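Local atomic coordinates of uncharacterized protein DR_0571 (Deinococcus radiodurans R1, PDB entry 3C4N), a protein that is of unknown function but binds ADP and belongs to a family of FAD-dependent oxidoreductases, and so probably carries out a flavin-linked redox reaction. Residues G45-A50 / A385-L390; Q256-D261 / R315-D320; P361-L366 / H371-G376. One frame throughout, in Å; residues are numbered along the deposited sequence.

Interaction 1: residues G45-A50 / A385-L390. With ADP (adenosine-5'-diphosphate), chain C.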
loop_
_atom_site.group_PDB
_atom_site.type_symbol
_atom_site.label_atom_id
_atom_site.label_comp_id
_atom_site.label_asym_id
_atom_site.label_seq_id
_atom_site.Cartn_x
_atom_site.Cartn_y
_atom_site.Cartn_z
ATOM N N GLY A 45 11.711 2.407 -3.049
ATOM C CA GLY A 45 12.619 1.362 -3.512
ATOM C C GLY A 45 13.350 0.801 -2.301
ATOM O O GLY A 45 12.928 1.073 -1.183
ATOM N N ARG A 46 14.429 0.043 -2.495
ATOM C CA ARG A 46 15.164 -0.532 -1.364
ATOM C C ARG A 46 15.555 0.494 -0.291
ATOM O O ARG A 46 15.396 0.249 0.896
ATOM C CB ARG A 46 16.432 -1.257 -1.850
ATOM C CG ARG A 46 17.555 -0.321 -2.282
ATOM C CD ARG A 46 18.691 -1.040 -2.999
ATOM N NE ARG A 46 19.183 -2.206 -2.268
ATOM C CZ ARG A 46 19.952 -3.141 -2.814
ATOM N NH1 ARG A 46 20.356 -4.183 -2.104
ATOM N NH2 ARG A 46 20.314 -3.032 -4.082
HETATM N N MSE A 47 16.068 1.640 -0.716
HETATM C CA MSE A 47 16.487 2.690 0.196
HETATM C C MSE A 47 15.356 3.353 0.975
HETATM O O MSE A 47 15.353 3.327 2.204
HETATM C CB MSE A 47 17.280 3.741 -0.580
HETATM C CG MSE A 47 18.621 3.182 -1.181
HETATM SE SE MSE A 47 19.834 2.207 0.071
HETATM C CE MSE A 47 20.140 3.605 1.390
ATOM N N GLY A 48 14.409 3.962 0.264
ATOM C CA GLY A 48 13.287 4.618 0.925
ATOM C C GLY A 48 12.438 3.668 1.763
ATOM O O GLY A 48 12.012 3.968 2.879
ATOM N N ALA A 49 12.188 2.496 1.217
ATOM C CA ALA A 49 11.401 1.510 1.929
ATOM C C ALA A 49 12.107 1.098 3.217
ATOM O O ALA A 49 11.464 0.940 4.247
ATOM C CB ALA A 49 11.164 0.288 1.044
ATOM N N ALA A 50 13.422 0.908 3.168
ATOM C CA ALA A 50 14.151 0.502 4.373
ATOM C C ALA A 50 14.165 1.616 5.407
ATOM O O ALA A 50 13.972 1.376 6.601
ATOM C CB ALA A 50 15.576 0.109 4.026
ATOM N N ALA A 385 22.377 -0.235 5.960
ATOM C CA ALA A 385 23.140 0.559 6.916
ATOM C C ALA A 385 22.949 2.051 6.730
ATOM O O ALA A 385 22.743 2.782 7.707
ATOM C CB ALA A 385 24.624 0.211 6.817
ATOM N N ALA A 386 23.011 2.514 5.485
ATOM C CA ALA A 386 22.851 3.944 5.222
ATOM C C ALA A 386 21.423 4.421 5.496
ATOM O O ALA A 386 21.221 5.571 5.889
ATOM C CB ALA A 386 23.270 4.269 3.784
ATOM N N ALA A 387 20.437 3.543 5.306
ATOM C CA ALA A 387 19.045 3.922 5.568
ATOM C C ALA A 387 18.781 3.937 7.071
ATOM O O ALA A 387 18.004 4.751 7.560
ATOM C CB ALA A 387 18.080 2.954 4.874
ATOM N N HIS A 388 19.426 3.034 7.797
ATOM C CA HIS A 388 19.257 2.967 9.242
ATOM C C HIS A 388 19.960 4.124 9.953
ATOM O O HIS A 388 19.454 4.651 10.941
ATOM C CB HIS A 388 19.803 1.651 9.773
ATOM C CG HIS A 388 19.725 1.527 11.261
ATOM N ND1 HIS A 388 20.838 1.592 12.074
ATOM C CD2 HIS A 388 18.666 1.343 12.085
ATOM C CE1 HIS A 388 20.466 1.449 13.334
ATOM N NE2 HIS A 388 19.154 1.297 13.368
ATOM N N GLU A 389 21.136 4.490 9.446
ATOM C CA GLU A 389 21.943 5.582 9.979
ATOM C C GLU A 389 21.118 6.864 9.841
ATOM O O GLU A 389 21.014 7.650 10.781
ATOM C CB GLU A 389 23.248 5.678 9.168
ATOM C CG GLU A 389 24.426 6.435 9.790
ATOM C CD GLU A 389 24.345 7.959 9.631
ATOM O OE1 GLU A 389 23.919 8.434 8.556
ATOM O OE2 GLU A 389 24.728 8.681 10.582
ATOM N N LEU A 390 20.502 7.058 8.679
ATOM C CA LEU A 390 19.695 8.250 8.451
ATOM C C LEU A 390 18.480 8.253 9.354
ATOM O O LEU A 390 18.075 9.306 9.855
ATOM C CB LEU A 390 19.237 8.343 6.991
ATOM C CG LEU A 390 18.276 9.508 6.713
ATOM C CD1 LEU A 390 18.956 10.825 7.069
ATOM C CD2 LEU A 390 17.825 9.489 5.261
HETATM P PB ADP C . 16.920 3.090 -4.754
HETATM O O1B ADP C . 17.893 4.096 -4.327
HETATM O O2B ADP C . 16.347 2.281 -3.498
HETATM O O3B ADP C . 17.600 2.054 -5.791
HETATM P PA ADP C . 15.056 3.046 -6.635
HETATM O O1A ADP C . 15.545 3.636 -7.896
HETATM O O2A ADP C . 15.420 1.468 -6.619
HETATM O O3A ADP C . 15.677 3.812 -5.369
HETATM O "O5'" ADP C . 13.504 3.315 -6.357
HETATM C "C5'" ADP C . 13.398 4.521 -5.664
HETATM C "C4'" ADP C . 12.009 5.087 -5.796
HETATM O "O4'" ADP C . 11.638 6.489 -5.861
HETATM C "C3'" ADP C . 11.720 4.477 -7.132
HETATM O "O3'" ADP C . 11.287 3.126 -6.966
HETATM C "C2'" ADP C . 10.664 5.389 -7.761
HETATM O "O2'" ADP C . 9.485 4.634 -8.086
HETATM C "C1'" ADP C . 10.438 6.480 -6.678
HETATM N N9 ADP C . 10.409 7.822 -7.165
HETATM C C8 ADP C . 11.345 8.367 -8.057
HETATM N N7 ADP C . 11.008 9.615 -8.330
HETATM C C5 ADP C . 9.898 9.945 -7.616
HETATM C C6 ADP C . 9.150 11.130 -7.392
HETATM N N6 ADP C . 9.678 12.393 -7.736
HETATM N N1 ADP C . 8.050 11.073 -6.607
HETATM C C2 ADP C . 7.675 9.940 -6.014
HETATM N N3 ADP C . 8.342 8.851 -6.128
HETATM C C4 ADP C . 9.527 8.794 -6.862
#

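Interaction 2: residues Q256-D261 / R315-D320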
loop_
_atom_site.group_PDB
_atom_site.type_symbol
_atom_site.label_atom_id
_atom_site.label_comp_id
_atom_site.label_asym_id
_atom_site.label_seq_id
_atom_site.Cartn_x
_atom_site.Cartn_y
_atom_site.Cartn_z
ATOM N N GLN A 256 22.476 -2.078 -17.840
ATOM C CA GLN A 256 21.596 -3.110 -18.347
ATOM C C GLN A 256 21.938 -4.430 -17.663
ATOM O O GLN A 256 23.057 -4.610 -17.190
ATOM C CB GLN A 256 21.782 -3.229 -19.861
ATOM C CG GLN A 256 21.628 -1.907 -20.591
ATOM C CD GLN A 256 21.862 -2.033 -22.082
ATOM O OE1 GLN A 256 22.986 -2.296 -22.534
ATOM N NE2 GLN A 256 20.798 -1.849 -22.860
ATOM N N PHE A 257 20.978 -5.349 -17.605
ATOM C CA PHE A 257 21.220 -6.635 -16.966
ATOM C C PHE A 257 20.830 -7.809 -17.860
ATOM O O PHE A 257 19.984 -8.637 -17.490
ATOM C CB PHE A 257 20.457 -6.724 -15.639
ATOM C CG PHE A 257 20.710 -5.565 -14.713
ATOM C CD1 PHE A 257 20.061 -4.347 -14.907
ATOM C CD2 PHE A 257 21.578 -5.694 -13.633
ATOM C CE1 PHE A 257 20.266 -3.278 -14.034
ATOM C CE2 PHE A 257 21.792 -4.633 -12.754
ATOM C CZ PHE A 257 21.132 -3.421 -12.953
ATOM N N PRO A 258 21.446 -7.910 -19.048
ATOM C CA PRO A 258 21.110 -9.021 -19.944
ATOM C C PRO A 258 21.296 -10.383 -19.278
ATOM O O PRO A 258 22.184 -10.562 -18.441
ATOM C CB PRO A 258 22.043 -8.801 -21.137
ATOM C CG PRO A 258 23.202 -8.064 -20.548
ATOM C CD PRO A 258 22.554 -7.104 -19.588
ATOM N N ARG A 259 20.450 -11.339 -19.656
ATOM C CA ARG A 259 20.500 -12.682 -19.091
ATOM C C ARG A 259 21.311 -13.690 -19.904
ATOM O O ARG A 259 21.287 -13.678 -21.134
ATOM C CB ARG A 259 19.087 -13.231 -18.893
ATOM C CG ARG A 259 19.112 -14.656 -18.396
ATOM C CD ARG A 259 17.851 -15.051 -17.681
ATOM N NE ARG A 259 17.762 -16.479 -17.678
ATOM C CZ ARG A 259 17.701 -17.394 -16.716
ATOM N NH1 ARG A 259 17.703 -17.175 -15.406
ATOM N NH2 ARG A 259 17.650 -18.626 -17.171
ATOM N N LEU A 260 22.020 -14.565 -19.194
ATOM C CA LEU A 260 22.837 -15.595 -19.815
ATOM C C LEU A 260 22.229 -16.961 -19.514
ATOM O O LEU A 260 22.363 -17.481 -18.404
ATOM C CB LEU A 260 24.259 -15.548 -19.271
ATOM C CG LEU A 260 25.236 -16.530 -19.926
ATOM C CD1 LEU A 260 25.633 -16.031 -21.313
ATOM C CD2 LEU A 260 26.463 -16.670 -19.046
ATOM N N ASP A 261 21.570 -17.546 -20.508
ATOM C CA ASP A 261 20.925 -18.832 -20.322
ATOM C C ASP A 261 21.860 -20.025 -20.389
ATOM O O ASP A 261 21.891 -20.744 -21.382
ATOM C CB ASP A 261 19.801 -18.996 -21.343
ATOM C CG ASP A 261 18.674 -18.007 -21.125
ATOM O OD1 ASP A 261 18.010 -18.077 -20.073
ATOM O OD2 ASP A 261 18.452 -17.153 -22.001
ATOM N N ARG A 315 27.148 0.225 -26.615
ATOM C CA ARG A 315 28.456 0.047 -27.233
ATOM C C ARG A 315 29.503 -0.362 -26.187
ATOM O O ARG A 315 30.277 -1.299 -26.396
ATOM C CB ARG A 315 28.864 1.348 -27.945
ATOM C CG ARG A 315 30.282 1.378 -28.523
ATOM C CD ARG A 315 30.615 2.776 -29.086
ATOM N NE ARG A 315 30.334 3.843 -28.121
ATOM C CZ ARG A 315 31.039 4.073 -27.013
ATOM N NH1 ARG A 315 32.090 3.316 -26.714
ATOM N NH2 ARG A 315 30.677 5.054 -26.192
ATOM N N GLU A 316 29.506 0.318 -25.048
ATOM C CA GLU A 316 30.474 0.009 -24.013
ATOM C C GLU A 316 30.396 -1.409 -23.478
ATOM O O GLU A 316 31.427 -2.031 -23.218
ATOM C CB GLU A 316 30.347 1.001 -22.871
ATOM C CG GLU A 316 30.855 2.368 -23.246
ATOM C CD GLU A 316 31.117 3.225 -22.037
ATOM O OE1 GLU A 316 30.134 3.575 -21.350
ATOM O OE2 GLU A 316 32.303 3.533 -21.771
ATOM N N LEU A 317 29.183 -1.924 -23.312
ATOM C CA LEU A 317 29.015 -3.283 -22.814
ATOM C C LEU A 317 29.517 -4.249 -23.890
ATOM O O LEU A 317 30.186 -5.239 -23.592
ATOM C CB LEU A 317 27.543 -3.568 -22.505
ATOM C CG LEU A 317 27.269 -4.580 -21.383
ATOM C CD1 LEU A 317 25.804 -5.006 -21.441
ATOM C CD2 LEU A 317 28.161 -5.789 -21.514
ATOM N N LEU A 318 29.187 -3.944 -25.141
ATOM C CA LEU A 318 29.603 -4.754 -26.277
ATOM C C LEU A 318 31.120 -4.896 -26.294
ATOM O O LEU A 318 31.650 -5.997 -26.434
ATOM C CB LEU A 318 29.132 -4.106 -27.582
ATOM C CG LEU A 318 27.901 -4.640 -28.324
ATOM C CD1 LEU A 318 27.077 -5.574 -27.435
ATOM C CD2 LEU A 318 27.073 -3.459 -28.800
ATOM N N GLU A 319 31.817 -3.776 -26.144
ATOM C CA GLU A 319 33.274 -3.792 -26.155
ATOM C C GLU A 319 33.794 -4.641 -25.003
ATOM O O GLU A 319 34.691 -5.465 -25.190
ATOM C CB GLU A 319 33.831 -2.369 -26.034
ATOM C CG GLU A 319 33.189 -1.350 -26.969
ATOM C CD GLU A 319 33.862 0.003 -26.908
ATOM O OE1 GLU A 319 34.182 0.467 -25.796
ATOM O OE2 GLU A 319 34.072 0.614 -27.972
ATOM N N ASP A 320 33.235 -4.440 -23.811
ATOM C CA ASP A 320 33.659 -5.198 -22.632
ATOM C C ASP A 320 33.550 -6.695 -22.917
ATOM O O ASP A 320 34.492 -7.455 -22.676
ATOM C CB ASP A 320 32.802 -4.838 -21.402
ATOM C CG ASP A 320 33.185 -3.497 -20.779
ATOM O OD1 ASP A 320 34.398 -3.215 -20.656
ATOM O OD2 ASP A 320 32.277 -2.733 -20.389
#

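Interaction 3: residues P361-L366 / H371-G376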
loop_
_atom_site.group_PDB
_atom_site.type_symbol
_atom_site.label_atom_id
_atom_site.label_comp_id
_atom_site.label_asym_id
_atom_site.label_seq_id
_atom_site.Cartn_x
_atom_site.Cartn_y
_atom_site.Cartn_z
ATOM N N PRO A 361 26.822 3.867 -0.539
ATOM C CA PRO A 361 25.538 4.469 -0.180
ATOM C C PRO A 361 25.843 5.593 0.806
ATOM O O PRO A 361 26.826 5.524 1.550
ATOM C CB PRO A 361 24.792 3.317 0.480
ATOM C CG PRO A 361 25.311 2.117 -0.266
ATOM C CD PRO A 361 26.789 2.407 -0.327
ATOM N N GLN A 362 25.008 6.623 0.830
ATOM C CA GLN A 362 25.242 7.750 1.729
ATOM C C GLN A 362 23.986 8.594 1.912
ATOM O O GLN A 362 23.002 8.452 1.187
ATOM C CB GLN A 362 26.349 8.653 1.163
ATOM C CG GLN A 362 26.000 9.274 -0.203
ATOM C CD GLN A 362 26.889 10.446 -0.603
ATOM O OE1 GLN A 362 28.086 10.284 -0.887
ATOM N NE2 GLN A 362 26.302 11.642 -0.630
ATOM N N ALA A 363 24.033 9.485 2.887
ATOM C CA ALA A 363 22.928 10.383 3.141
ATOM C C ALA A 363 23.512 11.759 3.490
ATOM O O ALA A 363 24.677 11.874 3.877
ATOM C CB ALA A 363 22.083 9.859 4.287
ATOM N N GLU A 364 22.716 12.805 3.343
ATOM C CA GLU A 364 23.199 14.120 3.674
ATOM C C GLU A 364 22.012 15.054 3.850
ATOM O O GLU A 364 20.961 14.850 3.247
ATOM C CB GLU A 364 24.129 14.614 2.564
ATOM C CG GLU A 364 23.435 14.936 1.259
ATOM C CD GLU A 364 24.413 15.116 0.103
ATOM O OE1 GLU A 364 25.394 15.898 0.237
ATOM O OE2 GLU A 364 24.189 14.473 -0.948
ATOM N N GLU A 365 22.163 16.063 4.696
ATOM C CA GLU A 365 21.082 17.010 4.902
ATOM C C GLU A 365 21.455 18.254 4.093
ATOM O O GLU A 365 22.301 19.043 4.506
ATOM C CB GLU A 365 20.933 17.328 6.397
ATOM C CG GLU A 365 19.628 18.046 6.753
ATOM C CD GLU A 365 19.517 18.451 8.228
ATOM O OE1 GLU A 365 20.564 18.605 8.899
ATOM O OE2 GLU A 365 18.372 18.633 8.710
ATOM N N LEU A 366 20.829 18.393 2.924
ATOM C CA LEU A 366 21.074 19.505 2.010
ATOM C C LEU A 366 20.448 20.817 2.463
ATOM O O LEU A 366 20.687 21.871 1.876
ATOM C CB LEU A 366 20.547 19.161 0.614
ATOM C CG LEU A 366 21.174 17.933 -0.052
ATOM C CD1 LEU A 366 20.515 17.671 -1.428
ATOM C CD2 LEU A 366 22.658 18.174 -0.197
ATOM N N HIS A 371 16.817 15.671 3.600
ATOM C CA HIS A 371 17.869 14.670 3.414
ATOM C C HIS A 371 17.828 13.986 2.064
ATOM O O HIS A 371 16.756 13.661 1.556
ATOM C CB HIS A 371 17.788 13.587 4.487
ATOM C CG HIS A 371 17.921 14.115 5.876
ATOM N ND1 HIS A 371 16.840 14.549 6.611
ATOM C CD2 HIS A 371 19.013 14.339 6.643
ATOM C CE1 HIS A 371 17.260 15.020 7.771
ATOM N NE2 HIS A 371 18.574 14.905 7.817
ATOM N N LEU A 372 19.005 13.765 1.490
ATOM C CA LEU A 372 19.112 13.078 0.212
ATOM C C LEU A 372 19.769 11.713 0.452
ATOM O O LEU A 372 20.945 11.635 0.801
ATOM C CB LEU A 372 19.938 13.911 -0.775
ATOM C CG LEU A 372 20.332 13.230 -2.095
ATOM C CD1 LEU A 372 19.095 12.851 -2.896
ATOM C CD2 LEU A 372 21.203 14.178 -2.895
ATOM N N LEU A 373 18.988 10.651 0.266
ATOM C CA LEU A 373 19.428 9.272 0.464
ATOM C C LEU A 373 19.852 8.660 -0.855
ATOM O O LEU A 373 19.074 8.617 -1.805
ATOM C CB LEU A 373 18.279 8.440 1.052
ATOM C CG LEU A 373 18.475 6.953 1.393
ATOM C CD1 LEU A 373 19.723 6.784 2.244
ATOM C CD2 LEU A 373 17.246 6.427 2.140
ATOM N N LEU A 374 21.085 8.185 -0.909
ATOM C CA LEU A 374 21.596 7.566 -2.116
ATOM C C LEU A 374 22.034 6.139 -1.819
ATOM O O LEU A 374 22.650 5.868 -0.781
ATOM C CB LEU A 374 22.778 8.378 -2.659
ATOM C CG LEU A 374 22.539 9.376 -3.802
ATOM C CD1 LEU A 374 21.182 10.000 -3.691
ATOM C CD2 LEU A 374 23.639 10.434 -3.807
ATOM N N GLY A 375 21.689 5.242 -2.738
ATOM C CA GLY A 375 22.053 3.839 -2.644
ATOM C C GLY A 375 23.276 3.648 -3.521
ATOM O O GLY A 375 24.392 3.835 -3.049
ATOM N N GLY A 376 23.086 3.290 -4.792
ATOM C CA GLY A 376 24.228 3.123 -5.683
ATOM C C GLY A 376 24.733 1.706 -5.925
ATOM O O GLY A 376 24.237 0.755 -5.316
HETATM O O HOH W 1 23.676 11.894 -0.439
#

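Interaction 1: residues G45-A50 / A385-L390
The ADP-binding helix 46-58, of the kind found in Rossmann-type folds, meets the C-terminal helix 379-398 through Met47 and Ala50 on one side and Ala386 and Ala387 on the other. The short segments run at 38° with axes 8.8 Å apart, a spacing that suits alanine: the methyls Ala50 CB and Ala387 CB meet at 3.9 Å, and Ala387 CB also lies against Met47 O. Met47, present as selenomethionine, makes the rest of the contact. Its CG stands beside the backbone N (chi1 -64°), and further bends at chi2 and chi3 fold the chain back so that CE reaches Ala386 CB at 4.0 Å. A flexible, unbranched chain suits this place: CG also packs against the β-phosphate while the methyl serves the helix contact. The Met47 amide donates a hydrogen bond to ADP O2B (N to O2B 2.9 Å, 173°), and the helix dipole is likely to favour that negative group. Glycine suits the N-cap at Gly45, because a CB there would run into ADP O5'. Gly45 and Gly48 fit the glycine-rich GxGxxG turn by which Rossmann-type folds hold the diphosphate of a dinucleotide, here that of ADP.

Interaction 2: residues Q256-D261 / R315-D320
Leu317, on the first turn of helix 315-324, reaches across to Gln256 and Pro258 of strand 251-260, and its side chain makes the whole contact. From CB, which points toward the strand, the chain runs to CG, placed on the far side from the backbone N (chi1 -150°). Neither CB nor CG comes within contact distance of the strand, and of the two methyls it is CD1 that makes the contact. It meets Pro258 CG end-on at 4.1 Å, the two side chains reaching toward each other, and it lies equally far, 4.1 Å, from Gln256 OE1, whose side chain crosses that of Leu317 at a slant. Leucine suits the place because it is long enough to reach between well-separated backbones, Gln256 CA and Leu317 CA being 8.7 Å apart, and proline offers a compact apolar ring to receive it. Gln256 is extended beyond CG, which carries its amide to the loop leading into the helix: NE2 donates to the carbonyl of Gly312 and OE1 accepts from the amide of Arg314. The buried amide is satisfied at both ends, and its contact with the methyl is purely van der Waals. Pro289 also touches Leu317, while Leu287 lies against Pro258. Helix 315-324 lies beside strand 251-260, which pairs antiparallel with strands 284-288 and 347-352, an alpha-beta arrangement within the FAD-dependent oxidoreductase domain.

Interaction 3: residues P361-L366 / H371-G376
Glu365 and His371 face each other as a non-hydrogen-bonded pair of the antiparallel hairpin, with Glu365 CG over one face of the imidazole and the two side chains crossing at an angle. Glu365 CG stands 3.9 Å from the ring centroid, a CH-pi contact, and the carboxylate and ring planes are only 9° apart. The extended chain (chi1 -166°) carries OE2 on to the amide of Gly369 in the turn. Leu390 also packs on the ring, and an alanine in place of His371 would probably leave Glu365 CG without its ring face and open a gap beside Leu390. Gln362, Glu364, Leu372 and Leu374 line the opposite face of the sheet. There Glu364 and Leu372 run alongside each other in the same direction, Glu364 OE2 3.6 Å from Leu372 CD2, and Leu366 CD1 meets that methyl at 3.9 Å. One water accepts from Gln362 NE2 and donates to Glu364 OE2 and Leu372 O. The pair Gln362-Leu374 sets the register, Gln362 N to Leu374 O (3.0 Å) and Leu374 N to Gln362 O (2.9 Å); Leu372 N also donates to Glu364 O. Leucine suits the buried strand, polar residues its partly exposed partner, as in a β-hairpin bordering a nucleotide-binding sheet.

Interactions 1 and 3 form one block beside the ADP site, their centres about 9 Å apart. Met47 CE meets Leu373 CD1, and Ala386 packs on Pro361, so strand 370-374 and helix 379-398, consecutive in the chain, both close on helix 46-58. That helix follows the first strand, 36-42, and the chain returns to it more than 300 residues later. Interactions 2 and 3 fall in turn within that span. Interaction 2 belongs to the other sheet, through strand 251-260; its centre lies about 29 Å from each of the others, across the chain's centre, with nearest atoms about 9 Å away. The two sheets are interleaved along the chain, and helix 46-58 is met by segments near the C-terminal end.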